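PDB 6VW7: NAD-dependent formate dehydrogenase gamma subunit from Cupriavidus necator, which carries a [2Fe-2S] cluster in a thioredoxin-like domain and probably takes part in electron transfer within the NAD-dependent formate dehydrogenase. Local coordinates for residues A[16-21]-A[37-42]; A[30-35]-A[53-59]. All coordinates share one frame; numbering follows the deposited sequence. Where two conformers were deposited one is given.

Contact 1. Residues A[16-21]-A[37-42]; sequences RIAAIV and EIQDTQ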
loop_
_atom_site.group_PDB
_atom_site.type_symbol
_atom_site.label_atom_id
_atom_site.label_comp_id
_atom_site.label_asym_id
_atom_site.label_seq_id
_atom_site.Cartn_x
_atom_site.Cartn_y
_atom_site.Cartn_z
ATOM N N ARG A 16 -11.818 -31.762 3.720
ATOM C CA ARG A 16 -11.410 -30.728 2.779
ATOM C C ARG A 16 -10.067 -30.117 3.172
ATOM O O ARG A 16 -9.265 -29.777 2.295
ATOM C CB ARG A 16 -12.497 -29.650 2.670
ATOM C CG ARG A 16 -13.739 -30.126 1.878
ATOM C CD ARG A 16 -14.202 -29.095 0.830
ATOM N NE ARG A 16 -13.172 -28.080 0.573
ATOM C CZ ARG A 16 -13.305 -27.078 -0.295
ATOM N NH1 ARG A 16 -14.424 -26.952 -1.004
ATOM N NH2 ARG A 16 -12.314 -26.215 -0.463
ATOM N N ILE A 17 -9.795 -29.992 4.477
ATOM C CA ILE A 17 -8.500 -29.460 4.916
ATOM C C ILE A 17 -7.359 -30.352 4.435
ATOM O O ILE A 17 -6.325 -29.859 3.964
ATOM C CB ILE A 17 -8.472 -29.292 6.446
ATOM C CG1 ILE A 17 -9.360 -28.123 6.874
ATOM C CG2 ILE A 17 -7.033 -29.057 6.945
ATOM C CD1 ILE A 17 -9.583 -28.043 8.398
ATOM N N ALA A 18 -7.536 -31.678 4.524
ATOM C CA ALA A 18 -6.499 -32.590 4.053
ATOM C C ALA A 18 -6.256 -32.425 2.555
ATOM O O ALA A 18 -5.114 -32.497 2.089
ATOM C CB ALA A 18 -6.890 -34.035 4.379
ATOM N N ALA A 19 -7.322 -32.213 1.783
ATOM C CA ALA A 19 -7.169 -32.009 0.344
ATOM C C ALA A 19 -6.499 -30.677 0.043
ATOM O O ALA A 19 -5.677 -30.581 -0.878
ATOM C CB ALA A 19 -8.529 -32.071 -0.349
ATOM N N ILE A 20 -6.902 -29.627 0.755
ATOM C CA ILE A 20 -6.273 -28.321 0.585
ATOM C C ILE A 20 -4.763 -28.432 0.780
ATOM O O ILE A 20 -3.965 -27.894 -0.007
ATOM C CB ILE A 20 -6.886 -27.304 1.566
ATOM C CG1 ILE A 20 -8.292 -26.866 1.122
ATOM C CG2 ILE A 20 -5.941 -26.115 1.773
ATOM C CD1 ILE A 20 -9.050 -26.124 2.227
ATOM N N VAL A 21 -4.356 -29.140 1.833
ATOM C CA VAL A 21 -2.936 -29.324 2.128
ATOM C C VAL A 21 -2.273 -30.141 1.027
ATOM O O VAL A 21 -1.187 -29.798 0.542
ATOM C CB VAL A 21 -2.782 -29.998 3.505
ATOM C CG1 VAL A 21 -1.358 -30.437 3.749
ATOM C CG2 VAL A 21 -3.300 -29.091 4.626
ATOM N N GLU A 37 -5.781 -20.688 2.586
ATOM C CA GLU A 37 -6.885 -21.429 1.964
ATOM C C GLU A 37 -7.774 -22.099 3.012
ATOM O O GLU A 37 -8.999 -22.126 2.861
ATOM C CB GLU A 37 -6.350 -22.473 0.980
ATOM C CG GLU A 37 -7.448 -23.250 0.211
ATOM C CD GLU A 37 -8.247 -22.390 -0.774
ATOM O OE1 GLU A 37 -7.935 -21.183 -0.928
ATOM O OE2 GLU A 37 -9.195 -22.931 -1.397
ATOM N N ILE A 38 -7.176 -22.637 4.079
ATOM C CA ILE A 38 -7.960 -23.187 5.186
ATOM C C ILE A 38 -8.830 -22.103 5.817
ATOM O O ILE A 38 -10.043 -22.268 5.965
ATOM C CB ILE A 38 -7.042 -23.842 6.238
ATOM C CG1 ILE A 38 -6.252 -25.002 5.624
ATOM C CG2 ILE A 38 -7.883 -24.342 7.411
ATOM C CD1 ILE A 38 -5.208 -25.635 6.579
ATOM N N GLN A 39 -8.224 -20.972 6.193
ATOM C CA GLN A 39 -8.995 -19.881 6.788
ATOM C C GLN A 39 -10.048 -19.341 5.820
ATOM O O GLN A 39 -11.161 -18.999 6.235
ATOM C CB GLN A 39 -8.060 -18.754 7.255
ATOM C CG GLN A 39 -8.791 -17.572 7.907
ATOM C CD GLN A 39 -7.952 -16.856 8.945
ATOM O OE1 GLN A 39 -7.403 -17.482 9.856
ATOM N NE2 GLN A 39 -7.849 -15.532 8.819
ATOM N N ASP A 40 -9.701 -19.220 4.532
ATOM C CA ASP A 40 -10.652 -18.679 3.560
ATOM C C ASP A 40 -11.870 -19.579 3.411
ATOM O O ASP A 40 -12.989 -19.091 3.232
ATOM C CB ASP A 40 -9.978 -18.470 2.199
ATOM C CG ASP A 40 -8.984 -17.297 2.204
ATOM O OD1 ASP A 40 -8.919 -16.576 3.224
ATOM O OD2 ASP A 40 -8.259 -17.111 1.199
ATOM N N THR A 41 -11.676 -20.898 3.472
ATOM C CA THR A 41 -12.783 -21.816 3.235
ATOM C C THR A 41 -13.493 -22.256 4.514
ATOM O O THR A 41 -14.710 -22.471 4.486
ATOM C CB THR A 41 -12.299 -23.048 2.455
ATOM O OG1 THR A 41 -11.273 -23.731 3.187
ATOM C CG2 THR A 41 -11.751 -22.641 1.082
ATOM N N GLN A 42 -12.782 -22.384 5.633
ATOM C CA GLN A 42 -13.374 -22.884 6.868
ATOM C C GLN A 42 -13.668 -21.792 7.885
ATOM O O GLN A 42 -14.428 -22.035 8.826
ATOM C CB GLN A 42 -12.446 -23.919 7.516
ATOM C CG GLN A 42 -11.845 -24.893 6.518
ATOM C CD GLN A 42 -12.906 -25.742 5.859
ATOM O OE1 GLN A 42 -13.747 -26.313 6.543
ATOM N NE2 GLN A 42 -12.876 -25.831 4.529
#

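Contact 2. Residues A[30-35]-A[53-59]; sequences ALLPIL and IARALNL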
loop_
_atom_site.group_PDB
_atom_site.type_symbol
_atom_site.label_atom_id
_atom_site.label_comp_id
_atom_site.label_asym_id
_atom_site.label_seq_id
_atom_site.Cartn_x
_atom_site.Cartn_y
_atom_site.Cartn_z
ATOM N N ALA A 30 4.954 -23.378 1.051
ATOM C CA ALA A 30 3.519 -23.617 0.960
ATOM C C ALA A 30 2.739 -23.255 2.222
ATOM O O ALA A 30 1.515 -23.165 2.139
ATOM C CB ALA A 30 3.277 -25.107 0.642
ATOM N N LEU A 31 3.389 -23.053 3.374
ATOM C CA LEU A 31 2.640 -22.984 4.630
ATOM C C LEU A 31 1.630 -21.835 4.635
ATOM O O LEU A 31 0.458 -22.045 4.973
ATOM C CB LEU A 31 3.580 -22.885 5.830
ATOM C CG LEU A 31 2.878 -22.881 7.191
ATOM C CD1 LEU A 31 1.815 -23.973 7.254
ATOM C CD2 LEU A 31 3.889 -23.068 8.327
ATOM N N LEU A 32 2.066 -20.601 4.310
ATOM C CA LEU A 32 1.122 -19.480 4.314
ATOM C C LEU A 32 0.004 -19.629 3.282
ATOM O O LEU A 32 -1.144 -19.293 3.617
ATOM C CB LEU A 32 1.852 -18.138 4.125
ATOM C CG LEU A 32 2.141 -17.404 5.438
ATOM C CD1 LEU A 32 3.225 -18.136 6.189
ATOM C CD2 LEU A 32 2.542 -15.914 5.243
ATOM N N PRO A 33 0.259 -20.016 2.014
ATOM C CA PRO A 33 -0.880 -20.295 1.111
ATOM C C PRO A 33 -1.821 -21.350 1.661
ATOM O O PRO A 33 -3.042 -21.263 1.459
ATOM C CB PRO A 33 -0.200 -20.753 -0.186
ATOM C CG PRO A 33 1.135 -19.964 -0.167
ATOM C CD PRO A 33 1.548 -20.006 1.284
ATOM N N ILE A 34 -1.286 -22.363 2.346
ATOM C CA ILE A 34 -2.148 -23.388 2.933
ATOM C C ILE A 34 -3.004 -22.782 4.038
ATOM O O ILE A 34 -4.222 -22.985 4.085
ATOM C CB ILE A 34 -1.303 -24.565 3.460
ATOM C CG1 ILE A 34 -0.776 -25.403 2.299
ATOM C CG2 ILE A 34 -2.103 -25.419 4.446
ATOM C CD1 ILE A 34 0.190 -26.513 2.718
ATOM N N LEU A 35 -2.381 -22.009 4.933
ATOM C CA LEU A 35 -3.124 -21.416 6.040
ATOM C C LEU A 35 -4.195 -20.459 5.528
ATOM O O LEU A 35 -5.305 -20.419 6.069
ATOM C CB LEU A 35 -2.165 -20.693 6.998
ATOM C CG LEU A 35 -1.193 -21.585 7.786
ATOM C CD1 LEU A 35 -0.184 -20.741 8.627
ATOM C CD2 LEU A 35 -1.949 -22.535 8.678
ATOM N N ILE A 53 -0.990 -30.499 8.390
ATOM C CA ILE A 53 -0.069 -29.593 7.713
ATOM C C ILE A 53 1.372 -30.009 7.987
ATOM O O ILE A 53 2.173 -30.172 7.060
ATOM C CB ILE A 53 -0.327 -28.145 8.164
ATOM C CG1 ILE A 53 -1.745 -27.712 7.784
ATOM C CG2 ILE A 53 0.761 -27.195 7.633
ATOM C CD1 ILE A 53 -2.269 -26.556 8.625
ATOM N N ALA A 54 1.696 -30.248 9.262
ATOM C CA ALA A 54 3.069 -30.564 9.652
ATOM C C ALA A 54 3.596 -31.771 8.892
ATOM O O ALA A 54 4.692 -31.727 8.320
ATOM C CB ALA A 54 3.145 -30.802 11.161
ATOM N N ARG A 55 2.816 -32.866 8.868
ATOM C CA ARG A 55 3.244 -34.075 8.176
ATOM C C ARG A 55 3.475 -33.821 6.690
ATOM O O ARG A 55 4.456 -34.306 6.117
ATOM C CB ARG A 55 2.211 -35.189 8.378
ATOM C CG ARG A 55 2.418 -36.397 7.495
ATOM C CD ARG A 55 1.677 -37.613 8.045
ATOM N NE ARG A 55 1.582 -38.685 7.054
ATOM C CZ ARG A 55 1.381 -39.964 7.349
ATOM N NH1 ARG A 55 1.265 -40.343 8.616
ATOM N NH2 ARG A 55 1.304 -40.868 6.379
ATOM N N ALA A 56 2.561 -33.104 6.035
ATOM C CA ALA A 56 2.683 -32.939 4.591
ATOM C C ALA A 56 3.885 -32.075 4.207
ATOM O O ALA A 56 4.497 -32.307 3.159
ATOM C CB ALA A 56 1.408 -32.340 4.022
ATOM N N LEU A 57 4.227 -31.079 5.017
ATOM C CA LEU A 57 5.341 -30.180 4.724
ATOM C C LEU A 57 6.646 -30.595 5.399
ATOM O O LEU A 57 7.639 -29.852 5.322
ATOM C CB LEU A 57 4.984 -28.749 5.145
ATOM C CG LEU A 57 3.673 -28.170 4.575
ATOM C CD1 LEU A 57 3.604 -26.668 4.894
ATOM C CD2 LEU A 57 3.519 -28.405 3.072
ATOM N N ASN A 58 6.670 -31.752 6.060
ATOM C CA ASN A 58 7.833 -32.201 6.824
ATOM C C ASN A 58 8.308 -31.100 7.773
ATOM O O ASN A 58 9.492 -30.768 7.849
ATOM C CB ASN A 58 8.960 -32.672 5.897
ATOM C CG ASN A 58 10.078 -33.410 6.646
ATOM O OD1 ASN A 58 9.850 -34.027 7.691
ATOM N ND2 ASN A 58 11.292 -33.346 6.107
ATOM N N LEU A 59 7.355 -30.526 8.499
ATOM C CA LEU A 59 7.625 -29.529 9.527
ATOM C C LEU A 59 7.170 -30.086 10.869
ATOM O O LEU A 59 6.368 -31.021 10.928
ATOM C CB LEU A 59 6.894 -28.208 9.239
ATOM C CG LEU A 59 7.241 -27.448 7.958
ATOM C CD1 LEU A 59 6.320 -26.269 7.793
ATOM C CD2 LEU A 59 8.692 -26.975 8.009
#

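Contact 1. Residues A[16-21]-A[37-42]
Ile20 crosses the aliphatic part of the Glu37 side chain at a slant, CG1, CG2 and CD1 all lying close to CG of Glu37, and this pair is the middle of the contact between helices 14-24 and 31-42. The CG2 methyl of Ile20 rests 3.6 Å from CG of Glu37, while its longer branch runs past Thr41 in the opposite sense and brings CD1 to 3.4 Å from Thr41 OG1. That hydroxyl is already engaged on its own helix. It donates to the carbonyl oxygen of Glu37 at 2.8 Å, from the face opposite to the one used by Thr41 N, and it accepts the amide NE2 of Gln42 at 3.0 Å in a bond of 155°. A chi1 of 59° sets OG1 between the backbone N and carbonyl carbon of Thr41, where it can turn back to Glu37 O. The other end of the Gln42 amide, OE1, takes the backbone N of Asp13, so both ends of the amide are bonded. Ile17 meets Ile38 at about a right angle, CG2 lying 3.9 Å from CD1 of Ile38, and its CG1 touches the aliphatic part of Gln42. Farther out, NH2 of the Arg16 guanidinium lies 3.9 Å from CG2 of Thr41. The two short segments run roughly antiparallel, their axes 146° apart, and helix 50-57 packs against both helices, Ile53 touching Val21 and Ile38.

Contact 2. Residues A[30-35]-A[53-59]
The start of helix 31-42 and the end of helix 50-57 pack against each other in the helical N-terminal part of the subunit, an apolar interface filled by leucine and isoleucine. Leu57 stands at the centre. Its CD1 methyl sits against the backbone at Leu31, 3.8 Å from CA, and its CD2 meets the end of Ile34, whose CD1 comes tip to tip at 3.8 Å. The same CD2 touches CB of Ala30. Leu31 reaches past Leu57: a chi1 of -177° swings CG, anti to the backbone N, to where its methyls can meet both partners, CD1 lying 3.4 Å from CG2 of Ile53, closer than carbons usually pack, and CD2 against CD1 of Leu59 at 4.1 Å. Ile53 and Ile34 slide past each other in opposite directions, CG1 of Ile53 beside CG2 of Ile34, and CD1 of Ile53 continues on to Leu35 CD2 at 4.0 Å, crossing that side chain at about a right angle. Leu59 can join the interface because the chain turns at Asn58, which has positive phi in a Schellman motif, and Leu59 N bonds back to Ala54 O at 2.9 Å. Helix 61-70 covers Leu31 and Leu35 through Val67, while Leu31 also packs on Gly284 of the beta subunit. Segments 31-35 and 53-57 run 144° apart, and their aliphatic packing is that of the core of the helical bundle preceding the thioredoxin-like sheet.

Overall arrangement
Helix 31-42 is common to both contacts: its first turns serve contact 2 and its last turns contact 1. Along the chain the segments alternate, 16-21, 30-35, 37-42 and 53-59, so helices 14-24 and 50-57 each pack on the helix that lies between them in sequence. The centres are 11 Å apart and the two interfaces merge through Val21, whose CG1 is 3.4 Å from Ala56 CB and whose CG2 is 3.9 Å from Ile34 CG2. Their buried aliphatic residues join in a shared apolar core of the N-terminal helical part, apart from the mixed sheet and the [2Fe-2S] site; the outer edge of contact 1 is polar and exposed, and contact 2 lies next to the beta subunit.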